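Side-chain contact in EpsJ (Vibrio vulnificus, PDB 2RET), which is a pseudopilin of the type 2 secretion system that pairs with the pseudopilin EpsI, probably as part of the pseudopilus that acts in protein secretion: residues N19-Q22 against R23-M27. Numbering follows the deposited sequence.
Sequences NELQ and RALVM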
ATOM      1  N   ASN B  19      22.244  21.651  19.924  1.00 12.49           N
ATOM      2  CA  ASN B  19      22.582  20.742  18.829  1.00 12.55           C
ATOM      3  C   ASN B  19      22.466  19.260  19.231  1.00 12.97           C
ATOM      4  O   ASN B  19      21.961  18.433  18.482  1.00 13.34           O
ATOM      5  CB  ASN B  19      24.009  20.998  18.344  1.00 12.94           C
ATOM      6  CG  ASN B  19      24.150  22.272  17.466  1.00 14.81           C
ATOM      7  OD1 ASN B  19      23.169  22.862  16.994  1.00 18.44           O
ATOM      8  ND2 ASN B  19      25.389  22.686  17.257  1.00 14.86           N
ATOM      9  N   GLU B  20      22.934  18.938  20.429  1.00 13.23           N
ATOM     10  CA  GLU B  20      22.784  17.617  21.000  1.00 13.06           C
ATOM     11  C   GLU B  20      21.327  17.213  21.114  1.00 13.04           C
ATOM     12  O   GLU B  20      20.955  16.083  20.758  1.00 12.33           O
ATOM     13  CB  GLU B  20      23.454  17.561  22.366  1.00 12.80           C
ATOM     14  CG  GLU B  20      23.532  16.158  22.986  1.00 14.26           C
ATOM     15  CD  GLU B  20      23.899  16.202  24.455  1.00 15.58           C
ATOM     16  OE1 GLU B  20      23.854  17.302  25.020  1.00 17.90           O
ATOM     17  OE2 GLU B  20      24.229  15.155  25.049  1.00 16.53           O
ATOM     18  N   LEU B  21      20.518  18.136  21.622  1.00 13.51           N
ATOM     19  CA  LEU B  21      19.092  17.921  21.806  1.00 13.74           C
ATOM     20  C   LEU B  21      18.350  17.757  20.502  1.00 13.67           C
ATOM     21  O   LEU B  21      17.513  16.914  20.373  1.00 12.86           O
ATOM     22  CB  LEU B  21      18.499  19.102  22.563  1.00 14.32           C
ATOM     23  CG  LEU B  21      17.027  19.040  22.952  1.00 15.41           C
ATOM     24  CD1 LEU B  21      16.645  17.633  23.516  1.00 15.51           C
ATOM     25  CD2 LEU B  21      16.700  20.176  23.955  1.00 17.36           C
ATOM     26  N   GLN B  22      18.653  18.594  19.532  1.00 14.45           N
ATOM     27  CA  GLN B  22      18.105  18.436  18.176  1.00 15.15           C
ATOM     28  C   GLN B  22      18.384  17.029  17.636  1.00 14.82           C
ATOM     29  O   GLN B  22      17.504  16.395  17.099  1.00 14.12           O
ATOM     30  CB  GLN B  22      18.727  19.495  17.253  1.00 15.86           C
ATOM     31  CG  GLN B  22      17.821  20.161  16.240  1.00 19.56           C
ATOM     32  CD  GLN B  22      18.522  21.366  15.542  1.00 25.84           C
ATOM     33  OE1 GLN B  22      19.180  22.204  16.197  1.00 27.60           O
ATOM     34  NE2 GLN B  22      18.370  21.455  14.210  1.00 28.77           N
ATOM     35  N   ARG B  23      19.626  16.560  17.776  1.00 15.00           N
ATOM     36  CA  ARG B  23      19.996  15.209  17.380  1.00 15.30           C
ATOM     37  C   ARG B  23      19.196  14.121  18.065  1.00 14.64           C
ATOM     38  O   ARG B  23      18.751  13.188  17.414  1.00 14.15           O
ATOM     39  CB  ARG B  23      21.491  14.945  17.579  1.00 15.32           C
ATOM     40  CG  ARG B  23      22.322  15.447  16.448  1.00 18.94           C
ATOM     41  CD  ARG B  23      23.703  14.855  16.464  1.00 21.73           C
ATOM     42  NE  ARG B  23      24.356  15.133  17.719  1.00 24.77           N
ATOM     43  CZ  ARG B  23      25.018  16.253  17.999  1.00 28.17           C
ATOM     44  NH1 ARG B  23      25.148  17.242  17.107  1.00 30.03           N
ATOM     45  NH2 ARG B  23      25.550  16.386  19.196  1.00 28.95           N
ATOM     46  N   ALA B  24      19.056  14.237  19.379  1.00 15.18           N
ATOM     47  CA  ALA B  24      18.234  13.326  20.179  1.00 15.04           C
ATOM     48  C   ALA B  24      16.793  13.271  19.682  1.00 14.90           C
ATOM     49  O   ALA B  24      16.235  12.206  19.562  1.00 14.16           O
ATOM     50  CB  ALA B  24      18.285  13.713  21.665  1.00 14.38           C
ATOM     51  N   LEU B  25      16.210  14.425  19.361  1.00 15.40           N
ATOM     52  CA  LEU B  25      14.801  14.505  18.981  1.00 15.09           C
ATOM     53  C   LEU B  25      14.569  13.884  17.623  1.00 15.20           C
ATOM     54  O   LEU B  25      13.512  13.292  17.377  1.00 14.75           O
ATOM     55  CB  LEU B  25      14.313  15.963  18.962  1.00 15.28           C
ATOM     56  CG  LEU B  25      14.101  16.692  20.306  1.00 16.70           C
ATOM     57  CD1 LEU B  25      13.703  18.121  20.068  1.00 16.85           C
ATOM     58  CD2 LEU B  25      13.064  16.001  21.151  1.00 14.85           C
ATOM     59  N   VAL B  26      15.533  14.064  16.721  1.00 14.49           N
ATOM     60  CA  VAL B  26      15.463  13.447  15.400  1.00 14.76           C
ATOM     61  C   VAL B  26      15.437  11.936  15.518  1.00 15.35           C
ATOM     62  O   VAL B  26      14.613  11.286  14.913  1.00 15.68           O
ATOM     63  CB  VAL B  26      16.624  13.937  14.449  1.00 14.85           C
ATOM     64  CG1 VAL B  26      16.763  13.056  13.175  1.00 12.43           C
ATOM     65  CG2 VAL B  26      16.402  15.372  14.078  1.00 12.74           C
HETATM   66  N   MSE B  27      16.350  11.388  16.303  1.00 16.75           N
HETATM   67  CA  MSE B  27      16.407   9.947  16.590  1.00 17.69           C
HETATM   68  C   MSE B  27      15.125   9.382  17.203  1.00 16.34           C
HETATM   69  O   MSE B  27      14.627   8.342  16.789  1.00 15.65           O
HETATM   70  CB  MSE B  27      17.594   9.660  17.495  1.00 18.40           C
HETATM   71  CG  MSE B  27      17.828   8.171  17.726  1.00 25.93           C
HETATM   72 SE   MSE B  27      18.564   7.245  16.147  1.00 45.32          SE
HETATM   73  CE  MSE B  27      20.457   7.571  16.693  1.00 38.38           C
TER
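Asn19 O accepts the N-H of Arg23, and the same i to i+4 link recurs at each step up to Val26 N on Gln22 O, the pattern of an alpha-helix. This is the N-terminal helix 10-32, the long helix that type IV pilin-like folds pack against their beta-sheet. The first bond is 3.1 Å from Arg23 N to Asn19 O and close to straight at the hydrogen, 165°; the shortest, Ala24 N to Glu20 O and Leu25 N to Leu21 O, are both 3.0 Å.

Arg23 then turns back toward the start of the helix. With chi1 at -83° directing the chain beside its own backbone N, a bend at chi3 (-57°) helps bring the guanidinium over the preceding turn, Asn19 O 3.7 Å above the plane, displaced toward the rim. NH2 comes 3.5 Å from Glu20 CA and NH1 passes CB of Asn19, so a long chain with a flat, cationic end suits this flank: its CB and CG lie against the carbonyl oxygens of that turn while NH1 reaches on to a weak hydrogen bond with Val115 O of the second EpsJ subunit. The carboxylate of Glu20 lies apart from this group: OE1 forms a salt bridge with Arg17 and OE2 accepts the N-H of Ser120, tying the helix to the residue that follows strand 114-119.

Apolar side chains carry the packing around the helix. Ala24, whose side chain is a single methyl, packs on Leu118, as suits a buried position where the helix meets the sheet, and Leu21 rests on Leu119. The two leucines, one turn apart, also offer apolar branches to the EpsI chain, Leu21 to Phe16 and Leu25 to Met19. Within the helix they touch through Leu21 CD1 and Leu25 CG, 4.2 Å apart.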